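Local coordinates for hypothetical protein PAE2307 (Pyrobaculum aerophilum, PDB 1WVQ) that probably acts as an adenosine-specific kinase of an ancient conserved family and carries a stably phosphorylated histidine, at residues V13-G18 against A114-P119; G18-I23 against N93-N98; E37-S42 against F87-R92; R59-E64 against L73-C78; A102-N105 against R111-A114. One frame throughout, in Å; residues are numbered along the deposited sequence.

Contact 1 of 5, residues V13-G18 against A114-P119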
# COMPACT_ATOMS: atom_id res chain seq x y z
N VAL A 13 -30.29 -0.78 7.27
CA VAL A 13 -29.18 -0.90 8.21
C VAL A 13 -29.30 0.04 9.40
O VAL A 13 -29.25 1.26 9.24
CB VAL A 13 -27.84 -0.62 7.50
CG1 VAL A 13 -26.68 -0.81 8.48
CG2 VAL A 13 -27.68 -1.55 6.29
N PRO A 14 -29.46 -0.51 10.61
CA PRO A 14 -29.58 0.32 11.81
C PRO A 14 -28.22 0.91 12.18
O PRO A 14 -27.22 0.20 12.21
CB PRO A 14 -30.05 -0.66 12.88
CG PRO A 14 -30.66 -1.79 12.12
CD PRO A 14 -29.74 -1.92 10.94
N ILE A 15 -28.17 2.21 12.45
CA ILE A 15 -26.90 2.82 12.85
C ILE A 15 -27.15 3.75 14.04
O ILE A 15 -27.58 4.89 13.88
CB ILE A 15 -26.26 3.63 11.70
CG1 ILE A 15 -26.03 2.73 10.48
CG2 ILE A 15 -24.93 4.21 12.16
CD1 ILE A 15 -25.40 3.44 9.29
N PRO A 16 -26.89 3.25 15.27
CA PRO A 16 -27.09 4.06 16.48
C PRO A 16 -26.20 5.30 16.44
O PRO A 16 -25.13 5.28 15.83
CB PRO A 16 -26.68 3.10 17.60
CG PRO A 16 -27.00 1.76 17.04
CD PRO A 16 -26.51 1.87 15.62
N GLN A 17 -26.64 6.37 17.09
CA GLN A 17 -25.85 7.60 17.10
C GLN A 17 -24.50 7.31 17.75
O GLN A 17 -24.43 6.64 18.78
CB GLN A 17 -26.59 8.69 17.88
CG GLN A 17 -25.94 10.07 17.81
CD GLN A 17 -25.72 10.56 16.39
OE1 GLN A 17 -26.65 10.56 15.56
NE2 GLN A 17 -24.50 10.99 16.09
N GLY A 18 -23.44 7.81 17.13
CA GLY A 18 -22.11 7.60 17.67
C GLY A 18 -21.42 6.41 17.04
O GLY A 18 -20.27 6.11 17.37
N ALA A 114 -19.59 0.03 1.73
CA ALA A 114 -19.92 1.29 2.37
C ALA A 114 -19.22 1.50 3.70
O ALA A 114 -18.89 0.55 4.40
CB ALA A 114 -21.44 1.36 2.59
N ALA A 115 -19.00 2.77 4.01
CA ALA A 115 -18.40 3.20 5.27
C ALA A 115 -19.23 4.45 5.52
O ALA A 115 -19.08 5.46 4.83
CB ALA A 115 -16.93 3.56 5.09
N THR A 116 -20.12 4.40 6.50
CA THR A 116 -20.99 5.54 6.73
C THR A 116 -21.70 5.53 8.07
O THR A 116 -21.67 4.54 8.81
CB THR A 116 -22.06 5.58 5.61
OG1 THR A 116 -22.79 6.82 5.65
CG2 THR A 116 -23.04 4.42 5.78
N ALA A 117 -22.34 6.65 8.38
CA ALA A 117 -23.10 6.79 9.61
C ALA A 117 -24.49 7.30 9.24
O ALA A 117 -25.30 7.61 10.11
CB ALA A 117 -22.41 7.78 10.56
N ASN A 118 -24.75 7.35 7.94
CA ASN A 118 -26.04 7.81 7.40
C ASN A 118 -27.07 6.72 7.26
O ASN A 118 -26.76 5.54 7.36
CB ASN A 118 -25.87 8.37 5.98
CG ASN A 118 -24.96 9.54 5.92
OD1 ASN A 118 -24.98 10.39 6.81
ND2 ASN A 118 -24.16 9.62 4.87
N PRO A 119 -28.34 7.12 7.03
CA PRO A 119 -29.38 6.10 6.85
C PRO A 119 -28.82 5.29 5.68
O PRO A 119 -28.25 5.86 4.74
CB PRO A 119 -30.59 6.94 6.46
CG PRO A 119 -30.40 8.17 7.26
CD PRO A 119 -28.92 8.47 7.07
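Ile15 carries this contact from the loop side: its side chain lies against the backbone of the turn that follows strand 111-116. The methyl at its tip does most of the touching. Ile15 CD1 sits 3.2 Å from Asn118 O, close for a methyl and a carbonyl oxygen, and 3.9 Å from Thr116 O. The branch methyl adds a looser touch, Ile15 CG2 lying 4.0 Å from Ala117 O. With CG1 beside the backbone N (chi1 -57°) and the chain extended beyond it (chi2 180°), CD1 is carried into the bend between Thr116 and Asn118, while CG2 comes over Ala117. That bend is fixed from within: Asn118 N gives a nearly straight hydrogen bond (166°) to Thr116 OG1 at 3.1 Å. Shortening Ile15 to an alanine would probably open a gap beside the carbonyls of Thr116 and Asn118, where CD1 now lies. Farther out, Ile15 also packs on Val21, and Pro14 O is hydrogen-bonded to Tyr90 OH. Thr116 OG1 is shared with Asp139, whereas Asn118 ND2 binds the phosphorylated histidine side chain of a second subunit, on which Thr116 packs as well. The hydroxyl-to-backbone bond makes residues 116-118 an ST turn, which here ends the strand that is outermost in this chain's five-stranded sheet and presents Asn118 at the phosphohistidine site of a neighbouring subunit.

Contact 2 of 5, residues G18-I23 against N93-N98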
# COMPACT_ATOMS: atom_id res chain seq x y z
N GLY A 18 -23.44 7.81 17.13
CA GLY A 18 -22.11 7.60 17.67
C GLY A 18 -21.42 6.41 17.04
O GLY A 18 -20.27 6.11 17.37
N THR A 19 -22.11 5.71 16.14
CA THR A 19 -21.48 4.56 15.50
C THR A 19 -21.38 4.76 14.01
O THR A 19 -22.04 5.63 13.43
CB THR A 19 -22.28 3.24 15.72
OG1 THR A 19 -23.48 3.26 14.94
CG2 THR A 19 -22.63 3.08 17.18
N ASN A 20 -20.52 3.97 13.39
CA ASN A 20 -20.34 3.96 11.95
C ASN A 20 -20.36 2.50 11.57
O ASN A 20 -19.98 1.64 12.37
CB ASN A 20 -18.99 4.56 11.54
CG ASN A 20 -19.02 6.07 11.45
OD1 ASN A 20 -18.87 6.77 12.46
ND2 ASN A 20 -19.21 6.59 10.25
N VAL A 21 -20.81 2.22 10.36
CA VAL A 21 -20.85 0.85 9.88
C VAL A 21 -19.99 0.75 8.63
O VAL A 21 -19.91 1.69 7.84
CB VAL A 21 -22.31 0.40 9.57
CG1 VAL A 21 -22.84 1.12 8.33
CG2 VAL A 21 -22.37 -1.12 9.39
N ILE A 22 -19.32 -0.39 8.49
CA ILE A 22 -18.48 -0.67 7.33
C ILE A 22 -18.95 -2.05 6.88
O ILE A 22 -18.96 -3.00 7.66
CB ILE A 22 -16.98 -0.73 7.71
CG1 ILE A 22 -16.52 0.65 8.20
CG2 ILE A 22 -16.14 -1.12 6.49
CD1 ILE A 22 -15.12 0.64 8.82
N ILE A 23 -19.37 -2.14 5.62
CA ILE A 23 -19.86 -3.39 5.06
C ILE A 23 -19.02 -3.72 3.84
O ILE A 23 -18.75 -2.85 3.01
CB ILE A 23 -21.35 -3.28 4.64
CG1 ILE A 23 -22.18 -2.78 5.83
CG2 ILE A 23 -21.87 -4.64 4.17
CD1 ILE A 23 -23.62 -2.49 5.47
N ASN A 93 -15.93 5.17 19.02
CA ASN A 93 -14.66 5.72 19.50
C ASN A 93 -13.54 5.62 18.48
O ASN A 93 -12.36 5.51 18.82
CB ASN A 93 -14.26 5.03 20.80
CG ASN A 93 -15.38 5.08 21.82
OD1 ASN A 93 -15.92 6.15 22.11
ND2 ASN A 93 -15.74 3.92 22.36
N ALA A 94 -13.94 5.68 17.22
CA ALA A 94 -13.05 5.63 16.07
C ALA A 94 -13.92 5.90 14.85
O ALA A 94 -15.09 5.54 14.83
CB ALA A 94 -12.39 4.26 15.96
N TRP A 95 -13.34 6.55 13.85
CA TRP A 95 -14.05 6.85 12.61
C TRP A 95 -13.52 5.93 11.52
O TRP A 95 -12.40 5.42 11.62
CB TRP A 95 -13.81 8.30 12.19
CG TRP A 95 -14.54 9.31 13.01
CD1 TRP A 95 -15.88 9.58 12.97
CD2 TRP A 95 -13.98 10.19 13.98
NE1 TRP A 95 -16.18 10.58 13.86
CE2 TRP A 95 -15.03 10.98 14.50
CE3 TRP A 95 -12.68 10.40 14.47
CZ2 TRP A 95 -14.84 11.95 15.48
CZ3 TRP A 95 -12.48 11.37 15.45
CH2 TRP A 95 -13.56 12.14 15.95
N PRO A 96 -14.32 5.69 10.47
CA PRO A 96 -13.84 4.81 9.40
C PRO A 96 -12.48 5.22 8.83
O PRO A 96 -11.66 4.35 8.54
CB PRO A 96 -14.97 4.90 8.37
CG PRO A 96 -16.18 5.01 9.25
CD PRO A 96 -15.74 6.02 10.29
N ILE A 97 -12.22 6.51 8.68
CA ILE A 97 -10.93 6.91 8.13
C ILE A 97 -9.76 6.47 9.00
O ILE A 97 -8.63 6.38 8.52
CB ILE A 97 -10.81 8.45 7.87
CG1 ILE A 97 -11.07 9.25 9.16
CG2 ILE A 97 -11.76 8.86 6.75
CD1 ILE A 97 -10.76 10.74 9.02
N ASN A 98 -10.02 6.16 10.27
CA ASN A 98 -8.95 5.72 11.16
C ASN A 98 -8.58 4.25 10.92
O ASN A 98 -7.50 3.82 11.31
CB ASN A 98 -9.36 5.83 12.64
CG ASN A 98 -9.70 7.25 13.06
OD1 ASN A 98 -10.62 7.47 13.85
ND2 ASN A 98 -8.97 8.21 12.52
O HOH W 1 -18.22 6.85 19.01
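Pro96 and Asn20 bury the most surface here, the proline ring lying across the amide side chain of Asn20 at about a right angle. Pro96 CD is 3.5 Å from Asn20 CG, and Pro96 CG comes within 3.6 Å of Asn20 ND2, so two of the ring methylenes, CG and CD, rest on the amide. Asn20 CB also meets the ring, 3.7 Å from Pro96 CG. The amide is brought there by a CG set beside the backbone N (chi1 -84°). Its oxygen makes a marginal approach to the indole of Trp95, Asn20 OD1 to Trp95 CD1 4.1 Å, with the amide and ring planes 74° apart. Ile22, two residues on along the strand, adds an apolar touch, Ile22 CD1 to Pro96 CB 4.3 Å, and goes on to pack against Val99, Leu100 and Ile103 of helix 96-104. At the start of that helix Trp95 N donates to Asn98 OD1 from above the carbonyl plane, while Asn98 N returns to Trp95 O. Asn98 ND2 is bonded to Thr41 O of a third subunit. At the other end a water bridges the segments, donating to Gly18 O at 2.7 Å and accepting from Asn93 N at 2.8 Å. No direct hydrogen bond joins the segments, so strand and helix start meet through van der Waals packing, with a water supplying a polar link.

Contact 3 of 5, residues E37-S42 against F87-R92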
# COMPACT_ATOMS: atom_id res chain seq x y z
N GLU A 37 -7.95 -7.87 14.12
CA GLU A 37 -6.61 -7.31 14.31
C GLU A 37 -6.45 -5.94 13.69
O GLU A 37 -5.85 -5.05 14.28
CB GLU A 37 -5.57 -8.29 13.77
CG GLU A 37 -5.43 -9.54 14.64
CD GLU A 37 -4.31 -10.45 14.19
OE1 GLU A 37 -3.25 -9.94 13.79
OE2 GLU A 37 -4.49 -11.68 14.26
N ALA A 38 -6.99 -5.76 12.49
CA ALA A 38 -6.90 -4.49 11.80
C ALA A 38 -7.54 -3.39 12.64
O ALA A 38 -7.03 -2.27 12.72
CB ALA A 38 -7.59 -4.58 10.44
N LEU A 39 -8.65 -3.72 13.29
CA LEU A 39 -9.35 -2.74 14.12
C LEU A 39 -8.64 -2.44 15.44
O LEU A 39 -8.35 -1.28 15.73
CB LEU A 39 -10.78 -3.23 14.39
CG LEU A 39 -11.66 -3.35 13.14
CD1 LEU A 39 -12.93 -4.12 13.49
CD2 LEU A 39 -12.01 -1.97 12.60
N VAL A 40 -8.33 -3.47 16.22
CA VAL A 40 -7.69 -3.25 17.52
C VAL A 40 -6.30 -2.61 17.46
O VAL A 40 -5.90 -1.94 18.41
CB VAL A 40 -7.58 -4.56 18.35
CG1 VAL A 40 -8.95 -5.19 18.50
CG2 VAL A 40 -6.60 -5.54 17.71
N THR A 41 -5.58 -2.80 16.36
CA THR A 41 -4.24 -2.23 16.24
C THR A 41 -4.24 -0.86 15.57
O THR A 41 -3.19 -0.24 15.42
CB THR A 41 -3.30 -3.17 15.44
OG1 THR A 41 -3.81 -3.36 14.11
CG2 THR A 41 -3.18 -4.52 16.13
N SER A 42 -5.42 -0.38 15.19
CA SER A 42 -5.53 0.92 14.53
C SER A 42 -5.76 2.07 15.50
O SER A 42 -5.18 3.14 15.32
CB SER A 42 -6.67 0.92 13.51
OG SER A 42 -6.32 0.23 12.33
N PHE A 87 -19.04 -9.15 5.11
CA PHE A 87 -18.64 -8.88 6.49
C PHE A 87 -19.23 -7.53 6.89
O PHE A 87 -19.47 -6.67 6.05
CB PHE A 87 -17.11 -8.89 6.67
CG PHE A 87 -16.37 -7.78 5.95
CD1 PHE A 87 -16.26 -6.50 6.52
CD2 PHE A 87 -15.75 -8.02 4.74
CE1 PHE A 87 -15.53 -5.50 5.87
CE2 PHE A 87 -15.02 -7.03 4.08
CZ PHE A 87 -14.91 -5.76 4.65
N VAL A 88 -19.49 -7.38 8.19
CA VAL A 88 -20.07 -6.15 8.73
C VAL A 88 -19.27 -5.73 9.96
O VAL A 88 -18.94 -6.56 10.80
CB VAL A 88 -21.54 -6.35 9.18
CG1 VAL A 88 -22.08 -5.07 9.81
CG2 VAL A 88 -22.40 -6.74 7.98
N ILE A 89 -18.96 -4.44 10.04
CA ILE A 89 -18.22 -3.89 11.16
C ILE A 89 -18.95 -2.67 11.70
O ILE A 89 -19.35 -1.80 10.94
CB ILE A 89 -16.80 -3.41 10.73
CG1 ILE A 89 -15.96 -4.59 10.23
CG2 ILE A 89 -16.10 -2.73 11.92
CD1 ILE A 89 -14.68 -4.16 9.54
N TYR A 90 -19.14 -2.63 13.02
CA TYR A 90 -19.74 -1.47 13.67
C TYR A 90 -18.67 -0.96 14.62
O TYR A 90 -18.07 -1.74 15.38
CB TYR A 90 -21.00 -1.84 14.47
CG TYR A 90 -22.28 -1.89 13.65
CD1 TYR A 90 -22.70 -3.06 13.03
CD2 TYR A 90 -23.10 -0.76 13.55
CE1 TYR A 90 -23.90 -3.12 12.31
CE2 TYR A 90 -24.31 -0.81 12.83
CZ TYR A 90 -24.70 -1.99 12.23
OH TYR A 90 -25.91 -2.06 11.57
N ILE A 91 -18.40 0.34 14.57
CA ILE A 91 -17.39 0.94 15.42
C ILE A 91 -17.83 2.19 16.17
O ILE A 91 -18.62 2.99 15.67
CB ILE A 91 -16.12 1.34 14.63
CG1 ILE A 91 -16.51 2.14 13.38
CG2 ILE A 91 -15.29 0.11 14.28
CD1 ILE A 91 -15.32 2.78 12.68
N ARG A 92 -17.27 2.33 17.37
CA ARG A 92 -17.49 3.48 18.24
C ARG A 92 -16.09 3.89 18.69
O ARG A 92 -15.17 3.07 18.73
CB ARG A 92 -18.30 3.11 19.49
CG ARG A 92 -19.80 2.98 19.31
CD ARG A 92 -20.44 2.65 20.66
NE ARG A 92 -21.87 2.37 20.58
CZ ARG A 92 -22.82 3.28 20.43
NH1 ARG A 92 -22.52 4.57 20.34
NH2 ARG A 92 -24.09 2.90 20.36
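Leu39 reaches from helix 31-40 to the central strand 87-92, where Ile89 and Ile91 receive it. From CB, which points toward the strand, CG turns to lie beside the backbone N (chi1 -64°), and the fork beyond it divides its two methyls between the isoleucines. Leu39 CD1 meets Ile89 CG2 tip to tip at 3.8 Å; Leu39 CD2 makes a looser touch with Ile91 CG2 at 4.2 Å. Because Ile89 and Ile91 stand two residues apart, they face the same side of the strand and offer their branch methyls to the one leucine. Phe48 of the adjacent strand and Val99 of helix 96-104 also pack on Leu39, completing a buried apolar cluster. Behind the leucine the helix runs out with its carbonyls engaged by hydroxyls. Thr41 OG1 donates to Glu37 O at 2.7 Å, and Thr41 N reaches the same oxygen from the opposite face of its plane. Ser42 OG donates to Ala38 O at 2.6 Å, nearly in line with the carbonyl bond. The outer side of this helix end belongs to the assembly: Glu37 forms salt bridges to Lys166 of two other subunits. The contact is helix-on-sheet packing, helix 31-40 laid on one face of the antiparallel five-stranded sheet.

Contact 4 of 5, residues R59-E64 against L73-C78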
# COMPACT_ATOMS: atom_id res chain seq x y z
N ARG A 59 -20.91 -22.73 7.37
CA ARG A 59 -21.67 -21.54 6.98
C ARG A 59 -22.17 -20.73 8.17
O ARG A 59 -23.33 -20.34 8.23
CB ARG A 59 -22.86 -21.95 6.11
CG ARG A 59 -22.45 -22.49 4.75
CD ARG A 59 -23.57 -23.33 4.14
NE ARG A 59 -24.80 -22.58 3.92
CZ ARG A 59 -25.91 -23.12 3.42
NH1 ARG A 59 -25.92 -24.41 3.09
NH2 ARG A 59 -26.99 -22.38 3.22
N LEU A 60 -21.27 -20.47 9.11
CA LEU A 60 -21.66 -19.72 10.30
C LEU A 60 -21.22 -18.27 10.25
O LEU A 60 -20.22 -17.92 9.62
CB LEU A 60 -21.06 -20.36 11.54
CG LEU A 60 -21.47 -21.81 11.81
CD1 LEU A 60 -20.55 -22.40 12.86
CD2 LEU A 60 -22.93 -21.86 12.25
N VAL A 61 -22.00 -17.42 10.90
CA VAL A 61 -21.65 -16.01 11.00
C VAL A 61 -20.58 -16.01 12.08
O VAL A 61 -20.86 -16.24 13.26
CB VAL A 61 -22.84 -15.15 11.45
CG1 VAL A 61 -22.39 -13.71 11.66
CG2 VAL A 61 -23.96 -15.22 10.42
N ARG A 62 -19.34 -15.78 11.66
CA ARG A 62 -18.20 -15.76 12.57
C ARG A 62 -18.08 -14.35 13.13
O ARG A 62 -18.31 -13.37 12.42
CB ARG A 62 -16.93 -16.14 11.81
CG ARG A 62 -17.04 -17.46 11.06
CD ARG A 62 -17.12 -18.64 12.01
NE ARG A 62 -17.21 -19.92 11.30
CZ ARG A 62 -16.98 -21.10 11.84
NH1 ARG A 62 -16.63 -21.19 13.12
NH2 ARG A 62 -17.10 -22.20 11.11
N HIS A 63 -17.71 -14.23 14.40
CA HIS A 63 -17.63 -12.90 14.99
C HIS A 63 -16.61 -12.72 16.11
O HIS A 63 -16.18 -13.68 16.74
CB HIS A 63 -19.01 -12.50 15.52
CG HIS A 63 -19.56 -13.44 16.55
ND1 HIS A 63 -19.57 -13.14 17.90
CD2 HIS A 63 -20.15 -14.65 16.42
CE1 HIS A 63 -20.15 -14.14 18.55
NE2 HIS A 63 -20.50 -15.07 17.68
N GLU A 64 -16.23 -11.46 16.31
CA GLU A 64 -15.29 -11.03 17.35
C GLU A 64 -15.76 -9.64 17.75
O GLU A 64 -16.34 -8.92 16.94
CB GLU A 64 -13.86 -10.94 16.82
CG GLU A 64 -13.22 -12.26 16.40
CD GLU A 64 -13.00 -13.23 17.56
OE1 GLU A 64 -12.98 -12.78 18.73
OE2 GLU A 64 -12.83 -14.44 17.30
N LEU A 73 -25.10 -6.06 16.75
CA LEU A 73 -25.53 -5.27 15.60
C LEU A 73 -24.89 -5.86 14.35
O LEU A 73 -25.54 -6.01 13.33
CB LEU A 73 -25.10 -3.81 15.78
CG LEU A 73 -26.06 -2.95 16.61
CD1 LEU A 73 -25.39 -1.65 17.00
CD2 LEU A 73 -27.32 -2.67 15.79
N ALA A 74 -23.61 -6.23 14.45
CA ALA A 74 -22.90 -6.81 13.32
C ALA A 74 -23.48 -8.18 12.94
O ALA A 74 -23.70 -8.46 11.76
CB ALA A 74 -21.41 -6.93 13.64
N ILE A 75 -23.70 -9.03 13.94
CA ILE A 75 -24.26 -10.35 13.70
C ILE A 75 -25.65 -10.25 13.07
O ILE A 75 -25.95 -10.93 12.09
CB ILE A 75 -24.38 -11.15 15.00
CG1 ILE A 75 -22.99 -11.47 15.56
CG2 ILE A 75 -25.15 -12.45 14.74
CD1 ILE A 75 -23.01 -12.15 16.92
N ASP A 76 -26.50 -9.40 13.65
CA ASP A 76 -27.85 -9.26 13.12
C ASP A 76 -27.88 -8.79 11.67
O ASP A 76 -28.68 -9.29 10.88
CB ASP A 76 -28.68 -8.32 14.00
CG ASP A 76 -28.96 -8.92 15.37
OD1 ASP A 76 -28.85 -10.16 15.51
OD2 ASP A 76 -29.30 -8.15 16.31
N LEU A 77 -27.01 -7.86 11.31
CA LEU A 77 -27.01 -7.39 9.93
C LEU A 77 -26.55 -8.50 8.99
O LEU A 77 -27.05 -8.62 7.87
CB LEU A 77 -26.12 -6.15 9.77
CG LEU A 77 -26.23 -5.48 8.39
CD1 LEU A 77 -27.68 -5.08 8.13
CD2 LEU A 77 -25.33 -4.26 8.33
N CYS A 78 -25.58 -9.31 9.43
CA CYS A 78 -25.10 -10.41 8.61
C CYS A 78 -26.23 -11.41 8.37
O CYS A 78 -26.38 -11.94 7.27
CB CYS A 78 -23.92 -11.13 9.28
SG CYS A 78 -22.31 -10.36 8.95
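A strand and the helix that follows it form this unit: strand 60-65, outermost of the five-stranded sheet within this chain, runs into helix 68-81, which folds back over it. The short segments run nearly antiparallel, 161° between their directions, with axes 9.2 Å apart. Ile75 buries the most surface and meets both His63 and Val61. Its CD1 stands almost exactly over the middle of the imidazole, 3.6 Å from the centroid of the His63 ring and 7° from the ring normal, a clear CH-pi contact. His63 has its CG between the backbone N and the carbonyl carbon (chi1 59°), which turns a ring face up to the helix, while Ile75, extended past CG1, drops its end methyl onto that face. The other branch serves Val61, Ile75 CG2 lying 4.3 Å from Val61 CG1. One turn later Cys78 takes the same valine methyl from another direction, Cys78 CB to Val61 CG1 3.8 Å, and packs in turn on Ala51 and Cys53 of the neighbouring strand. Both ring nitrogens have polar partners beyond the two segments: His63 ND1 is hydrogen-bonded to Arg71 NH1 and His63 NE2 to Glu147 O of a fifth subunit. Leu60 and Val61 also pair with a parallel strand of that subunit, carrying the sheet across the interface. The imidazole is thus used in two ways, its face for apolar contact with the helix and its nitrogens for polar bonds, and these bonds are likely to hold the ring at the angle that the methyl of Ile75 needs.

Contact 5 of 5, residues A102-N105 against R111-A114. With PO4 (phosphate ion), chain D.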
# COMPACT_ATOMS: atom_id res chain seq x y z
N ALA A 102 -6.28 -0.06 6.60
CA ALA A 102 -5.83 -1.33 7.15
C ALA A 102 -6.80 -2.40 6.65
O ALA A 102 -6.39 -3.50 6.26
CB ALA A 102 -5.84 -1.27 8.67
N ILE A 103 -8.09 -2.09 6.63
CA ILE A 103 -9.07 -3.04 6.15
C ILE A 103 -8.87 -3.37 4.67
O ILE A 103 -8.93 -4.53 4.28
CB ILE A 103 -10.49 -2.51 6.39
CG1 ILE A 103 -10.76 -2.45 7.89
CG2 ILE A 103 -11.52 -3.41 5.69
CD1 ILE A 103 -12.04 -1.74 8.25
N LYS A 104 -8.61 -2.35 3.86
CA LYS A 104 -8.39 -2.55 2.43
C LYS A 104 -7.22 -3.50 2.15
O LYS A 104 -7.25 -4.26 1.18
CB LYS A 104 -8.09 -1.22 1.73
CG LYS A 104 -9.19 -0.18 1.77
CD LYS A 104 -8.66 1.13 1.19
CE LYS A 104 -9.65 2.27 1.39
NZ LYS A 104 -9.05 3.59 0.99
N ASN A 105 -6.21 -3.43 3.01
CA ASN A 105 -4.99 -4.22 2.88
C ASN A 105 -5.03 -5.62 3.47
O ASN A 105 -4.03 -6.33 3.40
CB ASN A 105 -3.82 -3.45 3.48
CG ASN A 105 -3.55 -2.14 2.76
OD1 ASN A 105 -2.88 -1.25 3.29
ND2 ASN A 105 -4.06 -2.02 1.54
N ARG A 111 -13.73 -6.27 -1.35
CA ARG A 111 -14.67 -5.18 -1.60
C ARG A 111 -15.13 -4.50 -0.31
O ARG A 111 -15.22 -5.14 0.73
CB ARG A 111 -15.93 -5.68 -2.32
CG ARG A 111 -15.68 -6.71 -3.40
CD ARG A 111 -16.99 -7.28 -3.94
NE ARG A 111 -17.68 -6.32 -4.81
CZ ARG A 111 -18.88 -6.53 -5.34
NH1 ARG A 111 -19.52 -7.66 -5.08
NH2 ARG A 111 -19.43 -5.62 -6.13
N ILE A 112 -15.41 -3.21 -0.40
CA ILE A 112 -15.95 -2.46 0.73
C ILE A 112 -17.13 -1.71 0.10
O ILE A 112 -16.93 -0.80 -0.69
CB ILE A 112 -14.94 -1.45 1.32
CG1 ILE A 112 -13.76 -2.21 1.93
CG2 ILE A 112 -15.64 -0.59 2.38
CD1 ILE A 112 -12.71 -1.30 2.56
N PHE A 113 -18.34 -2.14 0.44
CA PHE A 113 -19.57 -1.55 -0.12
C PHE A 113 -19.93 -0.19 0.46
O PHE A 113 -20.52 0.65 -0.22
CB PHE A 113 -20.75 -2.50 0.10
CG PHE A 113 -20.58 -3.85 -0.56
CD1 PHE A 113 -20.55 -3.96 -1.95
CD2 PHE A 113 -20.48 -5.01 0.21
CE1 PHE A 113 -20.41 -5.20 -2.57
CE2 PHE A 113 -20.35 -6.26 -0.40
CZ PHE A 113 -20.31 -6.35 -1.79
N ALA A 114 -19.59 0.03 1.73
CA ALA A 114 -19.92 1.29 2.37
C ALA A 114 -19.22 1.50 3.70
O ALA A 114 -18.89 0.55 4.40
CB ALA A 114 -21.44 1.36 2.59
P PO4 D . -16.86 -2.74 -5.76
O1 PO4 D . -16.88 -2.07 -4.43
O2 PO4 D . -18.25 -2.95 -6.24
O3 PO4 D . -16.13 -1.87 -6.73
O4 PO4 D . -16.17 -4.05 -5.65
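The end of helix 96-104 lies beside strand 111-116 with Lys104 CA and Ile112 CA nearest, 7.7 Å apart, and no hydrogen bond passes between the segments. Ile112 spans the interval. Extended beyond CG1, it sets CD1 against two successive helix residues, 3.8 Å from Lys104 CG and 4.0 Å from Ile103 CG2, both side chains crossing it at about a right angle. Lys104 gives only its aliphatic part to this packing; its NZ goes to Lys104 O and Val109 O of a second subunit. On the strand Arg111 binds a phosphate ion, probably picked up during crystallisation. Bent at chi3 (75°), it presents the edge of its guanidinium to the anion: Arg111 NE donates to phosphate O4 at 2.9 Å (169°) and Arg111 NH2 to phosphate O2 at 2.9 Å (163°). Phe113 CE1 covers one face of the same group, 3.4 Å above its plane, and Arg111 NH1 is held by Gln25 OE1. Replacing Arg111 with a leucine would probably cost the phosphate two hydrogen bonds and a compensating charge, and leave Gln25 without this partner. A classic beta bulge sets Phe113 and Ala114 together opposite Ile23. The phosphate also takes bonds from Arg111 of the second and fifth subunits, so one anion gathers three arginines at a subunit junction and would be expected to offset their mutual charge.

In the fold
All five contacts build on the antiparallel five-stranded sheet, whose order is 60-65, 47-53, 87-92, 20-25, 111-116. Contacts 2, 3 and 5 join helices 31-40 and 96-104 to it, while contact 4 adds helix 68-81 and contact 1 the loop leading into strand 20-25. Along the chain contact 1 encloses contact 2, which encloses contact 3, which encloses contact 4; contact 5 follows contact 2 in series. Centres of contacts 2 and 3 are about 8 Å apart and those of contacts 4 and 5 about 17 Å. Backbone pairing of Ile22 with Ile89 links contacts 2 and 3. Helices 31-40 and 96-104 pack on one face and helix 68-81 on the other; the margins meet other subunits.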